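PDB 4OOU: beta-1,4-mannanase from Cryptopygus antarcticus, which hydrolyses internal beta-1,4-mannosidic linkages at random in mannans, galactomannans and glucomannans, releasing mainly short manno-oligosaccharides. Local coordinates for residues 147-152 against 222-227. Numbering follows the deposited sequence.
Sequences WDESKL and INWISS
Trp-224 and Ile-225 of 222-227 meet Glu-149 and Leu-152 of 147-152, joining two helices, 149-167 and 215-232, that pack round the TIM barrel of this family 5 glycosyl hydrolase. CG of Trp-224 lies anti to its carbonyl carbon (chi1 -76°), which places the six-membered ring beside Glu-149, in the first turn of helix 149-167. There Glu-149 OE1 lies at the ring edge, near its plane, 3.5 Å from Trp-224 CH2, while Glu-149 CB packs 3.8 Å from the same CH2. Carboxylate and ring planes are 63° apart, so the two do not stack; Glu-149 OE2 makes a salt bridge with Lys-220, and Lys-269 makes a cation-pi contact with the indole. Leu-152 CD2 approaches obliquely, 4.1 Å from Trp-224 CB. With an alanine here, Glu-149 would probably lose the ring edge beside it and Leu-152 CD2 its contact with CE3, opening a gap between the helices. Next, Ile-225 crosses Leu-152 at about a right angle, both buried, with Ile-225 CG1 4.0 Å from Leu-152 CD1. The start of helix 149-167 overlaps the substrate-binding residues 147-151, and Asp-148 is the N-cap of that helix: Asp-148 OD1 accepts from Ser-150 OG at 2.6 Å and, from above the carboxylate plane, from Lys-151 N at 3.2 Å.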
loop_
_atom_site.group_PDB
_atom_site.type_symbol
_atom_site.label_atom_id
_atom_site.label_comp_id
_atom_site.label_asym_id
_atom_site.label_seq_id
_atom_site.Cartn_x
_atom_site.Cartn_y
_atom_site.Cartn_z
ATOM N N TRP A 147 -10.592 5.631 17.458
ATOM C CA TRP A 147 -11.157 6.570 18.403
ATOM C C TRP A 147 -10.346 6.766 19.708
ATOM O O TRP A 147 -10.261 7.891 20.211
ATOM C CB TRP A 147 -12.566 6.148 18.713
ATOM C CG TRP A 147 -13.487 6.100 17.532
ATOM C CD1 TRP A 147 -13.800 5.007 16.803
ATOM C CD2 TRP A 147 -14.243 7.184 16.975
ATOM N NE1 TRP A 147 -14.711 5.328 15.816
ATOM C CE2 TRP A 147 -15.005 6.658 15.908
ATOM C CE3 TRP A 147 -14.357 8.554 17.280
ATOM C CZ2 TRP A 147 -15.860 7.443 15.132
ATOM C CZ3 TRP A 147 -15.207 9.343 16.506
ATOM C CH2 TRP A 147 -15.958 8.779 15.446
ATOM N N ASP A 148 -9.728 5.698 20.221
ATOM C CA ASP A 148 -9.110 5.686 21.561
ATOM C C ASP A 148 -7.595 5.915 21.543
ATOM O O ASP A 148 -6.817 4.998 21.271
ATOM C CB ASP A 148 -9.424 4.346 22.235
ATOM C CG ASP A 148 -9.182 4.346 23.732
ATOM O OD1 ASP A 148 -8.126 4.807 24.224
ATOM O OD2 ASP A 148 -10.062 3.821 24.423
ATOM N N GLU A 149 -7.181 7.129 21.895
ATOM C CA GLU A 149 -5.773 7.489 21.889
ATOM C C GLU A 149 -4.896 6.517 22.677
ATOM O O GLU A 149 -3.768 6.267 22.274
ATOM C CB GLU A 149 -5.564 8.906 22.429
ATOM C CG GLU A 149 -6.303 10.000 21.667
ATOM C CD GLU A 149 -5.760 11.399 21.917
ATOM O OE1 GLU A 149 -4.840 11.585 22.767
ATOM O OE2 GLU A 149 -6.267 12.327 21.238
ATOM N N SER A 150 -5.383 5.971 23.793
ATOM C CA SER A 150 -4.549 5.045 24.620
ATOM C C SER A 150 -4.413 3.672 23.972
ATOM O O SER A 150 -3.340 3.050 24.027
ATOM C CB SER A 150 -5.076 4.901 26.066
ATOM O OG SER A 150 -6.408 4.404 26.107
ATOM N N LYS A 151 -5.503 3.214 23.356
ATOM C CA LYS A 151 -5.526 1.907 22.732
ATOM C C LYS A 151 -4.665 1.900 21.479
ATOM O O LYS A 151 -4.057 0.884 21.140
ATOM C CB LYS A 151 -6.971 1.493 22.413
ATOM C CG LYS A 151 -7.854 1.168 23.630
ATOM C CD LYS A 151 -9.296 0.839 23.234
ATOM C CE LYS A 151 -10.168 0.457 24.439
ATOM N NZ LYS A 151 -11.595 0.175 24.106
ATOM N N LEU A 152 -4.598 3.035 20.789
ATOM C CA LEU A 152 -3.724 3.169 19.604
ATOM C C LEU A 152 -2.267 3.089 19.973
ATOM O O LEU A 152 -1.476 2.402 19.292
ATOM C CB LEU A 152 -3.969 4.494 18.878
ATOM C CG LEU A 152 -3.271 4.732 17.521
ATOM C CD1 LEU A 152 -3.217 3.508 16.622
ATOM C CD2 LEU A 152 -3.990 5.845 16.787
ATOM N N ILE A 222 -3.968 7.638 10.821
ATOM C CA ILE A 222 -2.834 7.322 9.967
ATOM C C ILE A 222 -1.633 8.246 10.283
ATOM O O ILE A 222 -0.490 7.803 10.264
ATOM C CB ILE A 222 -3.168 6.973 8.443
ATOM C CG1 ILE A 222 -2.121 7.527 7.488
ATOM C CG2 ILE A 222 -4.593 7.309 7.943
ATOM C CD1 ILE A 222 -2.495 8.853 6.916
ATOM N N ASN A 223 -1.900 9.482 10.674
ATOM C CA ASN A 223 -0.840 10.396 11.132
ATOM C C ASN A 223 -0.038 9.808 12.296
ATOM O O ASN A 223 1.192 9.664 12.202
ATOM C CB ASN A 223 -1.449 11.757 11.521
ATOM C CG ASN A 223 -0.413 12.775 11.991
ATOM O OD1 ASN A 223 -0.571 13.369 13.068
ATOM N ND2 ASN A 223 0.642 12.996 11.178
ATOM N N TRP A 224 -0.740 9.414 13.358
ATOM C CA TRP A 224 -0.065 8.841 14.512
ATOM C C TRP A 224 0.740 7.623 14.114
ATOM O O TRP A 224 1.863 7.436 14.596
ATOM C CB TRP A 224 -1.041 8.435 15.606
ATOM C CG TRP A 224 -1.582 9.565 16.387
ATOM C CD1 TRP A 224 -1.938 10.774 15.911
ATOM C CD2 TRP A 224 -1.875 9.583 17.793
ATOM N NE1 TRP A 224 -2.432 11.553 16.912
ATOM C CE2 TRP A 224 -2.412 10.852 18.083
ATOM C CE3 TRP A 224 -1.739 8.649 18.835
ATOM C CZ2 TRP A 224 -2.815 11.231 19.379
ATOM C CZ3 TRP A 224 -2.135 9.026 20.137
ATOM C CH2 TRP A 224 -2.672 10.308 20.388
ATOM N N ILE A 225 0.172 6.779 13.245
ATOM C CA ILE A 225 0.844 5.538 12.904
ATOM C C ILE A 225 2.123 5.756 12.092
ATOM O O ILE A 225 3.165 5.169 12.408
ATOM C CB ILE A 225 -0.104 4.563 12.216
ATOM C CG1 ILE A 225 -1.171 4.097 13.210
ATOM C CG2 ILE A 225 0.655 3.339 11.723
ATOM C CD1 ILE A 225 -2.331 3.374 12.549
ATOM N N SER A 226 2.048 6.615 11.069
ATOM C CA SER A 226 3.228 7.011 10.289
ATOM C C SER A 226 4.283 7.631 11.194
ATOM O O SER A 226 5.493 7.367 11.067
ATOM C CB SER A 226 2.839 8.037 9.238
ATOM O OG SER A 226 3.950 8.456 8.478
ATOM N N SER A 227 3.826 8.466 12.123
ATOM C CA SER A 227 4.775 9.166 12.931
ATOM C C SER A 227 5.665 8.147 13.604
ATOM O O SER A 227 6.869 8.363 13.698
ATOM C CB SER A 227 4.124 10.078 13.966
ATOM O OG SER A 227 5.166 10.628 14.779
#